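Local coordinates for breast cancer anti-estrogen resistance protein 1 (Mus musculus, PDB 5W93) that acts as a docking protein coordinating tyrosine kinase-based signalling in cell adhesion and migration, here through its C-terminal helical domain bound to a paxillin LD1 peptide, at residues A18-F32 with H48-I62. The protein carries 2 engineered substitutions. Sequence-based numbering, arbitrary orientation.
Sequences AEANLTTLTDAVDAF and HSKFVILSAHKLVFI. Engineered in segment 18-32: Ala18 (natural residue Cys).
With CG anti to the backbone N (chi1 179°), Leu25 sends CD1 in over Ser55 and Ala56, while Leu59, its CG anti to the carbonyl carbon (chi1 -68°), drops between the engineered Ala18, Asn21, Leu22 and Leu25. CD1 of Leu25 lies 3.2 Å from OG of Ser55 and also touches CB of Ala56; the CD2 methyl of Leu25 meets CD1 of Leu59. Leu22 and Leu59 cross at about a right angle, their CD1 methyls tightly packed at 3.4 Å. Val52 returns the interlock as a knob among Leu25, Ala28, Val29 and Phe32, its CG2 3.5 Å from the carbonyl O of Ala28. Beyond it, the edge of the Phe32 ring meets CB of His48. The imidazole of His48 has Ala31 O over one face and Phe51 CE2 over the other, both offset toward the rim. Segments 18-32 and 48-62 run antiparallel, their axes at 162° and 8.5 Å apart at closest approach, on helices 5-37 and 42-69 of a four-helix bundle; Leu25 and Phe32 also reach helix 107-135, and Lys50 and His57 bind the peptide backbone. No direct hydrogen bond joins the segments: one water donates to Asn21 O (2.9 Å) and Ser55 O (2.7 Å), and a second lies between Ala28 O, at a doubtfully short distance, and His48 O and ND1, so the pairing within the divergent helix-loop-helix region rests on interlocked apolar side chains with water-bridged carbonyls.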
ATOM      1  N   ALA A  18      -0.056  -7.185 -10.242  1.00 23.79           N
ATOM      2  CA  ALA A  18      -0.637  -6.851  -8.942  1.00 27.35           C
ATOM      3  C   ALA A  18      -0.654  -8.077  -8.023  1.00 28.31           C
ATOM      4  O   ALA A  18      -0.337  -7.968  -6.842  1.00 27.55           O
ATOM      5  CB  ALA A  18      -2.030  -6.297  -9.118  1.00 24.31           C
ATOM      6  N   GLU A  19      -1.002  -9.242  -8.573  1.00 31.14           N
ATOM      7  CA  GLU A  19      -1.110 -10.467  -7.775  1.00 33.90           C
ATOM      8  C   GLU A  19       0.256 -10.861  -7.219  1.00 36.28           C
ATOM      9  O   GLU A  19       0.382 -11.181  -6.037  1.00 40.87           O
ATOM     10  CB  GLU A  19      -1.728 -11.611  -8.606  1.00 31.01           C
ATOM     11  CG  GLU A  19      -3.248 -11.459  -8.772  1.00 46.05           C
ATOM     12  CD  GLU A  19      -3.871 -12.446  -9.759  1.00 64.75           C
ATOM     13  OE1 GLU A  19      -3.122 -13.161 -10.457  1.00 74.73           O
ATOM     14  OE2 GLU A  19      -5.120 -12.501  -9.840  1.00 66.82           O
ATOM     15  N   ALA A  20       1.275 -10.803  -8.065  1.00 34.59           N
ATOM     16  CA  ALA A  20       2.659 -11.004  -7.623  1.00 38.93           C
ATOM     17  C   ALA A  20       3.093 -10.014  -6.528  1.00 41.12           C
ATOM     18  O   ALA A  20       3.680 -10.412  -5.517  1.00 41.57           O
ATOM     19  CB  ALA A  20       3.589 -10.901  -8.796  1.00 36.78           C
ATOM     20  N   ASN A  21       2.826  -8.725  -6.727  1.00 35.77           N
ATOM     21  CA  ASN A  21       3.228  -7.724  -5.729  1.00 34.00           C
ATOM     22  C   ASN A  21       2.456  -7.842  -4.419  1.00 38.60           C
ATOM     23  O   ASN A  21       2.947  -7.459  -3.356  1.00 36.54           O
ATOM     24  CB  ASN A  21       3.055  -6.311  -6.283  1.00 30.18           C
ATOM     25  CG  ASN A  21       4.177  -5.912  -7.214  1.00 48.35           C
ATOM     26  OD1 ASN A  21       3.943  -5.532  -8.358  1.00 55.56           O
ATOM     27  ND2 ASN A  21       5.403  -5.985  -6.724  1.00 52.24           N
ATOM     28  N   LEU A  22       1.233  -8.345  -4.514  1.00 35.41           N
ATOM     29  CA  LEU A  22       0.363  -8.531  -3.359  1.00 42.20           C
ATOM     30  C   LEU A  22       0.927  -9.587  -2.404  1.00 44.56           C
ATOM     31  O   LEU A  22       0.680  -9.536  -1.199  1.00 39.71           O
ATOM     32  CB  LEU A  22      -1.037  -8.923  -3.819  1.00 43.51           C
ATOM     33  CG  LEU A  22      -2.231  -8.167  -3.243  1.00 52.11           C
ATOM     34  CD1 LEU A  22      -2.187  -6.705  -3.632  1.00 52.71           C
ATOM     35  CD2 LEU A  22      -3.541  -8.795  -3.695  1.00 53.26           C
ATOM     36  N   THR A  23       1.684 -10.536  -2.959  1.00 43.97           N
ATOM     37  CA  THR A  23       2.405 -11.543  -2.172  1.00 42.69           C
ATOM     38  C   THR A  23       3.470 -10.924  -1.277  1.00 42.68           C
ATOM     39  O   THR A  23       3.523 -11.198  -0.074  1.00 42.90           O
ATOM     40  CB  THR A  23       3.089 -12.580  -3.076  1.00 47.00           C
ATOM     41  OG1 THR A  23       2.096 -13.338  -3.775  1.00 44.75           O
ATOM     42  CG2 THR A  23       3.965 -13.517  -2.252  1.00 45.43           C
ATOM     43  N   THR A  24       4.329 -10.111  -1.885  1.00 38.25           N
ATOM     44  CA  THR A  24       5.344  -9.359  -1.165  1.00 37.82           C
ATOM     45  C   THR A  24       4.702  -8.472  -0.089  1.00 33.77           C
ATOM     46  O   THR A  24       5.218  -8.365   1.034  1.00 29.06           O
ATOM     47  CB  THR A  24       6.175  -8.487  -2.132  1.00 45.97           C
ATOM     48  OG1 THR A  24       6.945  -9.328  -2.996  1.00 53.38           O
ATOM     49  CG2 THR A  24       7.129  -7.558  -1.373  1.00 43.39           C
ATOM     50  N   LEU A  25       3.589  -7.829  -0.432  1.00 25.73           N
ATOM     51  CA  LEU A  25       2.919  -6.939   0.516  1.00 24.55           C
ATOM     52  C   LEU A  25       2.366  -7.715   1.696  1.00 24.53           C
ATOM     53  O   LEU A  25       2.488  -7.284   2.842  1.00 26.18           O
ATOM     54  CB  LEU A  25       1.795  -6.158  -0.163  1.00 26.85           C
ATOM     55  CG  LEU A  25       1.004  -5.197   0.728  1.00 26.32           C
ATOM     56  CD1 LEU A  25       1.929  -4.212   1.450  1.00 29.13           C
ATOM     57  CD2 LEU A  25      -0.009  -4.439  -0.104  1.00 30.23           C
ATOM     58  N   THR A  26       1.758  -8.865   1.416  1.00 23.07           N
ATOM     59  CA  THR A  26       1.194  -9.694   2.468  1.00 28.29           C
ATOM     60  C   THR A  26       2.276 -10.161   3.430  1.00 28.46           C
ATOM     61  O   THR A  26       2.070 -10.149   4.642  1.00 26.17           O
ATOM     62  CB  THR A  26       0.463 -10.920   1.895  1.00 36.34           C
ATOM     63  OG1 THR A  26      -0.496 -10.481   0.931  1.00 35.47           O
ATOM     64  CG2 THR A  26      -0.258 -11.661   3.007  1.00 41.54           C
ATOM     65  N   ASP A  27       3.428 -10.560   2.892  1.00 30.71           N
ATOM     66  CA  ASP A  27       4.560 -10.933   3.733  1.00 26.80           C
ATOM     67  C   ASP A  27       5.033  -9.739   4.577  1.00 27.61           C
ATOM     68  O   ASP A  27       5.378  -9.904   5.744  1.00 27.48           O
ATOM     69  CB  ASP A  27       5.720 -11.476   2.896  1.00 29.86           C
ATOM     70  CG  ASP A  27       5.414 -12.838   2.283  1.00 38.69           C
ATOM     71  OD1 ASP A  27       4.458 -13.502   2.746  1.00 37.69           O
ATOM     72  OD2 ASP A  27       6.131 -13.242   1.347  1.00 43.01           O
ATOM     73  N   ALA A  28       5.045  -8.538   4.000  1.00 25.78           N
ATOM     74  CA  ALA A  28       5.544  -7.367   4.745  1.00 24.28           C
ATOM     75  C   ALA A  28       4.560  -6.921   5.827  1.00 23.26           C
ATOM     76  O   ALA A  28       4.962  -6.530   6.932  1.00 23.16           O
ATOM     77  CB  ALA A  28       5.848  -6.204   3.789  1.00 21.56           C
ATOM     78  N   VAL A  29       3.271  -6.961   5.506  1.00 21.86           N
ATOM     79  CA  VAL A  29       2.232  -6.625   6.475  1.00 22.33           C
ATOM     80  C   VAL A  29       2.175  -7.639   7.631  1.00 28.80           C
ATOM     81  O   VAL A  29       2.077  -7.245   8.789  1.00 28.84           O
ATOM     82  CB  VAL A  29       0.859  -6.531   5.792  1.00 30.92           C
ATOM     83  CG1 VAL A  29      -0.252  -6.434   6.812  1.00 29.00           C
ATOM     84  CG2 VAL A  29       0.827  -5.322   4.854  1.00 30.33           C
ATOM     85  N   ASP A  30       2.243  -8.929   7.307  1.00 27.65           N
ATOM     86  CA  ASP A  30       2.330  -9.990   8.311  1.00 27.33           C
ATOM     87  C   ASP A  30       3.501  -9.776   9.261  1.00 25.37           C
ATOM     88  O   ASP A  30       3.355  -9.887  10.474  1.00 28.59           O
ATOM     89  CB  ASP A  30       2.499 -11.365   7.648  1.00 26.95           C
ATOM     90  CG  ASP A  30       1.230 -11.877   6.995  1.00 39.27           C
ATOM     91  OD1 ASP A  30       0.145 -11.306   7.235  1.00 37.59           O
ATOM     92  OD2 ASP A  30       1.334 -12.879   6.242  1.00 42.79           O
ATOM     93  N   ALA A  31       4.672  -9.495   8.690  1.00 25.42           N
ATOM     94  CA  ALA A  31       5.878  -9.295   9.476  1.00 29.60           C
ATOM     95  C   ALA A  31       5.706  -8.070  10.370  1.00 28.51           C
ATOM     96  O   ALA A  31       6.131  -8.075  11.528  1.00 26.09           O
ATOM     97  CB  ALA A  31       7.092  -9.141   8.576  1.00 30.60           C
ATOM     98  N   PHE A  32       5.074  -7.027   9.830  1.00 26.77           N
ATOM     99  CA  PHE A  32       4.805  -5.822  10.602  1.00 23.55           C
ATOM    100  C   PHE A  32       3.887  -6.134  11.794  1.00 30.06           C
ATOM    101  O   PHE A  32       4.182  -5.736  12.920  1.00 29.07           O
ATOM    102  CB  PHE A  32       4.183  -4.723   9.727  1.00 21.17           C
ATOM    103  CG  PHE A  32       3.691  -3.533  10.519  1.00 23.65           C
ATOM    104  CD1 PHE A  32       4.554  -2.492  10.846  1.00 27.47           C
ATOM    105  CD2 PHE A  32       2.376  -3.464  10.940  1.00 25.80           C
ATOM    106  CE1 PHE A  32       4.096  -1.403  11.591  1.00 31.29           C
ATOM    107  CE2 PHE A  32       1.924  -2.383  11.682  1.00 30.22           C
ATOM    108  CZ  PHE A  32       2.785  -1.360  12.005  1.00 25.82           C
ATOM    109  N   HIS A  48       9.969  -2.222   9.744  1.00 26.89           N
ATOM    110  CA  HIS A  48       8.887  -2.991   9.131  1.00 27.60           C
ATOM    111  C   HIS A  48       7.836  -2.082   8.477  1.00 25.03           C
ATOM    112  O   HIS A  48       7.232  -2.454   7.479  1.00 23.63           O
ATOM    113  CB  HIS A  48       8.253  -3.941  10.155  1.00 24.23           C
ATOM    114  CG  HIS A  48       9.092  -5.148  10.418  1.00 29.17           C
ATOM    115  ND1 HIS A  48       9.115  -6.241   9.569  1.00 28.77           N
ATOM    116  CD2 HIS A  48      10.000  -5.412  11.389  1.00 29.46           C
ATOM    117  CE1 HIS A  48       9.978  -7.131  10.021  1.00 32.03           C
ATOM    118  NE2 HIS A  48      10.535  -6.650  11.122  1.00 33.79           N
ATOM    119  N   SER A  49       7.633  -0.892   9.031  1.00 21.84           N
ATOM    120  CA  SER A  49       6.779   0.099   8.399  0.51 21.38           C
ATOM    121  C   SER A  49       7.309   0.442   7.013  1.00 23.84           C
ATOM    122  O   SER A  49       6.559   0.459   6.031  1.00 21.59           O
ATOM    123  CB  SER A  49       6.688   1.364   9.265  0.51 22.83           C
ATOM    124  OG  SER A  49       5.760   1.174  10.317  0.51 21.98           O
ATOM    125  N   LYS A  50       8.603   0.728   6.935  1.00 19.00           N
ATOM    126  CA  LYS A  50       9.210   1.053   5.653  1.00 23.29           C
ATOM    127  C   LYS A  50       9.046  -0.097   4.654  1.00 20.65           C
ATOM    128  O   LYS A  50       8.847   0.146   3.468  1.00 23.98           O
ATOM    129  CB  LYS A  50      10.686   1.405   5.830  1.00 21.58           C
ATOM    130  CG  LYS A  50      10.884   2.731   6.567  1.00 26.46           C
ATOM    131  CD  LYS A  50      12.323   3.201   6.465  1.00 33.60           C
ATOM    132  CE  LYS A  50      13.194   2.499   7.464  1.00 41.70           C
ATOM    133  NZ  LYS A  50      14.212   3.443   8.037  1.00 41.70           N
ATOM    134  N   PHE A  51       9.128  -1.340   5.123  1.00 22.68           N
ATOM    135  CA  PHE A  51       8.963  -2.497   4.223  1.00 22.13           C
ATOM    136  C   PHE A  51       7.532  -2.541   3.663  1.00 23.37           C
ATOM    137  O   PHE A  51       7.303  -2.857   2.478  1.00 20.08           O
ATOM    138  CB  PHE A  51       9.258  -3.827   4.946  1.00 24.87           C
ATOM    139  CG  PHE A  51      10.637  -3.924   5.561  1.00 29.80           C
ATOM    140  CD1 PHE A  51      11.712  -3.205   5.046  1.00 29.11           C
ATOM    141  CD2 PHE A  51      10.856  -4.763   6.650  1.00 23.67           C
ATOM    142  CE1 PHE A  51      12.979  -3.311   5.605  1.00 35.79           C
ATOM    143  CE2 PHE A  51      12.136  -4.867   7.220  1.00 26.58           C
ATOM    144  CZ  PHE A  51      13.186  -4.144   6.692  1.00 29.11           C
ATOM    145  N   VAL A  52       6.565  -2.231   4.525  1.00 22.03           N
ATOM    146  CA  VAL A  52       5.161  -2.188   4.107  1.00 20.41           C
ATOM    147  C   VAL A  52       4.938  -1.105   3.050  1.00 20.37           C
ATOM    148  O   VAL A  52       4.283  -1.329   2.034  1.00 19.88           O
ATOM    149  CB  VAL A  52       4.224  -1.935   5.308  1.00 21.03           C
ATOM    150  CG1 VAL A  52       2.840  -1.557   4.832  1.00 20.35           C
ATOM    151  CG2 VAL A  52       4.161  -3.183   6.192  1.00 24.01           C
ATOM    152  N   ILE A  53       5.505   0.070   3.303  1.00 19.11           N
ATOM    153  CA  ILE A  53       5.364   1.214   2.416  1.00 19.91           C
ATOM    154  C   ILE A  53       6.006   0.936   1.052  1.00 22.60           C
ATOM    155  O   ILE A  53       5.406   1.151   0.001  1.00 24.64           O
ATOM    156  CB  ILE A  53       6.011   2.470   3.056  1.00 21.07           C
ATOM    157  CG1 ILE A  53       5.191   2.903   4.269  1.00 25.65           C
ATOM    158  CG2 ILE A  53       6.115   3.608   2.055  1.00 20.15           C
ATOM    159  CD1 ILE A  53       5.934   3.904   5.178  1.00 29.27           C
ATOM    160  N   LEU A  54       7.235   0.457   1.076  1.00 22.33           N
ATOM    161  CA  LEU A  54       7.919   0.142  -0.164  1.00 24.76           C
ATOM    162  C   LEU A  54       7.157  -0.889  -1.011  1.00 20.84           C
ATOM    163  O   LEU A  54       7.001  -0.719  -2.217  1.00 24.33           O
ATOM    164  CB  LEU A  54       9.328  -0.330   0.174  1.00 28.53           C
ATOM    165  CG  LEU A  54      10.082  -1.433  -0.540  1.00 55.22           C
ATOM    166  CD1 LEU A  54      10.553  -0.958  -1.907  1.00 66.56           C
ATOM    167  CD2 LEU A  54      11.252  -1.748   0.364  1.00 62.26           C
ATOM    168  N   SER A  55       6.647  -1.935  -0.377  1.00 20.64           N
ATOM    169  CA  SER A  55       5.979  -2.999  -1.121  1.00 22.51           C
ATOM    170  C   SER A  55       4.581  -2.557  -1.614  1.00 30.63           C
ATOM    171  O   SER A  55       4.197  -2.866  -2.743  1.00 24.73           O
ATOM    172  CB  SER A  55       5.898  -4.270  -0.263  1.00 27.37           C
ATOM    173  OG  SER A  55       5.063  -4.080   0.875  1.00 43.01           O
ATOM    174  N   ALA A  56       3.832  -1.816  -0.799  1.00 24.41           N
ATOM    175  CA  ALA A  56       2.556  -1.275  -1.255  1.00 21.14           C
ATOM    176  C   ALA A  56       2.726  -0.210  -2.349  1.00 23.58           C
ATOM    177  O   ALA A  56       1.853  -0.055  -3.211  1.00 21.17           O
ATOM    178  CB  ALA A  56       1.765  -0.689  -0.084  1.00 26.85           C
ATOM    179  N   HIS A  57       3.834   0.533  -2.305  1.00 22.07           N
ATOM    180  CA  HIS A  57       4.058   1.579  -3.295  1.00 22.18           C
ATOM    181  C   HIS A  57       4.135   0.951  -4.706  1.00 21.88           C
ATOM    182  O   HIS A  57       3.781   1.579  -5.699  1.00 25.16           O
ATOM    183  CB  HIS A  57       5.335   2.377  -2.978  1.00 21.99           C
ATOM    184  CG  HIS A  57       5.477   3.627  -3.779  1.00 27.87           C
ATOM    185  ND1 HIS A  57       6.041   3.646  -5.039  1.00 29.98           N
ATOM    186  CD2 HIS A  57       5.130   4.913  -3.508  1.00 26.21           C
ATOM    187  CE1 HIS A  57       6.030   4.879  -5.509  1.00 31.80           C
ATOM    188  NE2 HIS A  57       5.489   5.669  -4.594  1.00 32.43           N
ATOM    189  N   LYS A  58       4.584  -0.288  -4.775  1.00 21.45           N
ATOM    190  CA  LYS A  58       4.577  -1.035  -6.037  1.00 27.09           C
ATOM    191  C   LYS A  58       3.169  -1.074  -6.636  1.00 30.25           C
ATOM    192  O   LYS A  58       3.005  -0.970  -7.850  1.00 25.94           O
ATOM    193  CB  LYS A  58       5.108  -2.462  -5.829  1.00 30.37           C
ATOM    194  CG  LYS A  58       6.465  -2.536  -5.107  1.00 41.41           C
ATOM    195  CD  LYS A  58       7.642  -2.212  -6.026  1.00 46.56           C
ATOM    196  CE  LYS A  58       8.899  -1.821  -5.234  1.00 44.58           C
ATOM    197  NZ  LYS A  58       8.756  -0.474  -4.582  1.00 38.74           N
ATOM    198  N   LEU A  59       2.148  -1.197  -5.787  1.00 22.70           N
ATOM    199  CA  LEU A  59       0.777  -1.224  -6.275  1.00 23.21           C
ATOM    200  C   LEU A  59       0.268   0.143  -6.692  1.00 23.06           C
ATOM    201  O   LEU A  59      -0.465   0.259  -7.681  1.00 22.36           O
ATOM    202  CB  LEU A  59      -0.154  -1.813  -5.226  1.00 26.89           C
ATOM    203  CG  LEU A  59       0.049  -3.297  -4.958  1.00 37.66           C
ATOM    204  CD1 LEU A  59      -0.684  -3.635  -3.696  1.00 44.87           C
ATOM    205  CD2 LEU A  59      -0.478  -4.129  -6.132  1.00 33.08           C
ATOM    206  N   VAL A  60       0.641   1.178  -5.938  1.00 24.36           N
ATOM    207  CA  VAL A  60       0.349   2.538  -6.353  1.00 21.36           C
ATOM    208  C   VAL A  60       0.903   2.790  -7.760  1.00 25.39           C
ATOM    209  O   VAL A  60       0.214   3.323  -8.622  1.00 26.37           O
ATOM    210  CB  VAL A  60       0.949   3.578  -5.388  1.00 23.43           C
ATOM    211  CG1 VAL A  60       0.700   4.991  -5.931  1.00 19.30           C
ATOM    212  CG2 VAL A  60       0.355   3.414  -3.980  1.00 20.31           C
ATOM    213  N   PHE A  61       2.152   2.398  -7.966  1.00 20.91           N
ATOM    214  CA  PHE A  61       2.830   2.585  -9.251  1.00 24.00           C
ATOM    215  C   PHE A  61       2.106   1.862 -10.384  1.00 23.84           C
ATOM    216  O   PHE A  61       1.928   2.420 -11.466  1.00 29.39           O
ATOM    217  CB  PHE A  61       4.280   2.109  -9.155  1.00 27.48           C
ATOM    218  CG  PHE A  61       5.091   2.344 -10.408  1.00 38.36           C
ATOM    219  CD1 PHE A  61       5.591   3.604 -10.704  1.00 39.82           C
ATOM    220  CD2 PHE A  61       5.375   1.297 -11.269  1.00 42.86           C
ATOM    221  CE1 PHE A  61       6.349   3.823 -11.850  1.00 41.28           C
ATOM    222  CE2 PHE A  61       6.132   1.497 -12.422  1.00 45.15           C
ATOM    223  CZ  PHE A  61       6.623   2.763 -12.713  1.00 43.63           C
ATOM    224  N   ILE A  62       1.684   0.626 -10.140  1.00 29.16           N
ATOM    225  CA  ILE A  62       0.848  -0.084 -11.108  1.00 25.25           C
ATOM    226  C   ILE A  62      -0.432   0.700 -11.422  1.00 22.94           C
ATOM    227  O   ILE A  62      -0.812   0.867 -12.582  1.00 26.56           O
ATOM    228  CB  ILE A  62       0.477  -1.495 -10.607  1.00 23.16           C
ATOM    229  CG1 ILE A  62       1.705  -2.412 -10.669  1.00 27.46           C
ATOM    230  CG2 ILE A  62      -0.684  -2.070 -11.428  1.00 24.02           C
ATOM    231  CD1 ILE A  62       1.553  -3.707  -9.867  1.00 29.20           C
TER
HETATM  232  O   HOH W   1       4.898  -5.288  -3.623  1.00 41.38           O
HETATM  233  O   HOH W   2       7.207  -5.504   7.360  1.00 31.95           O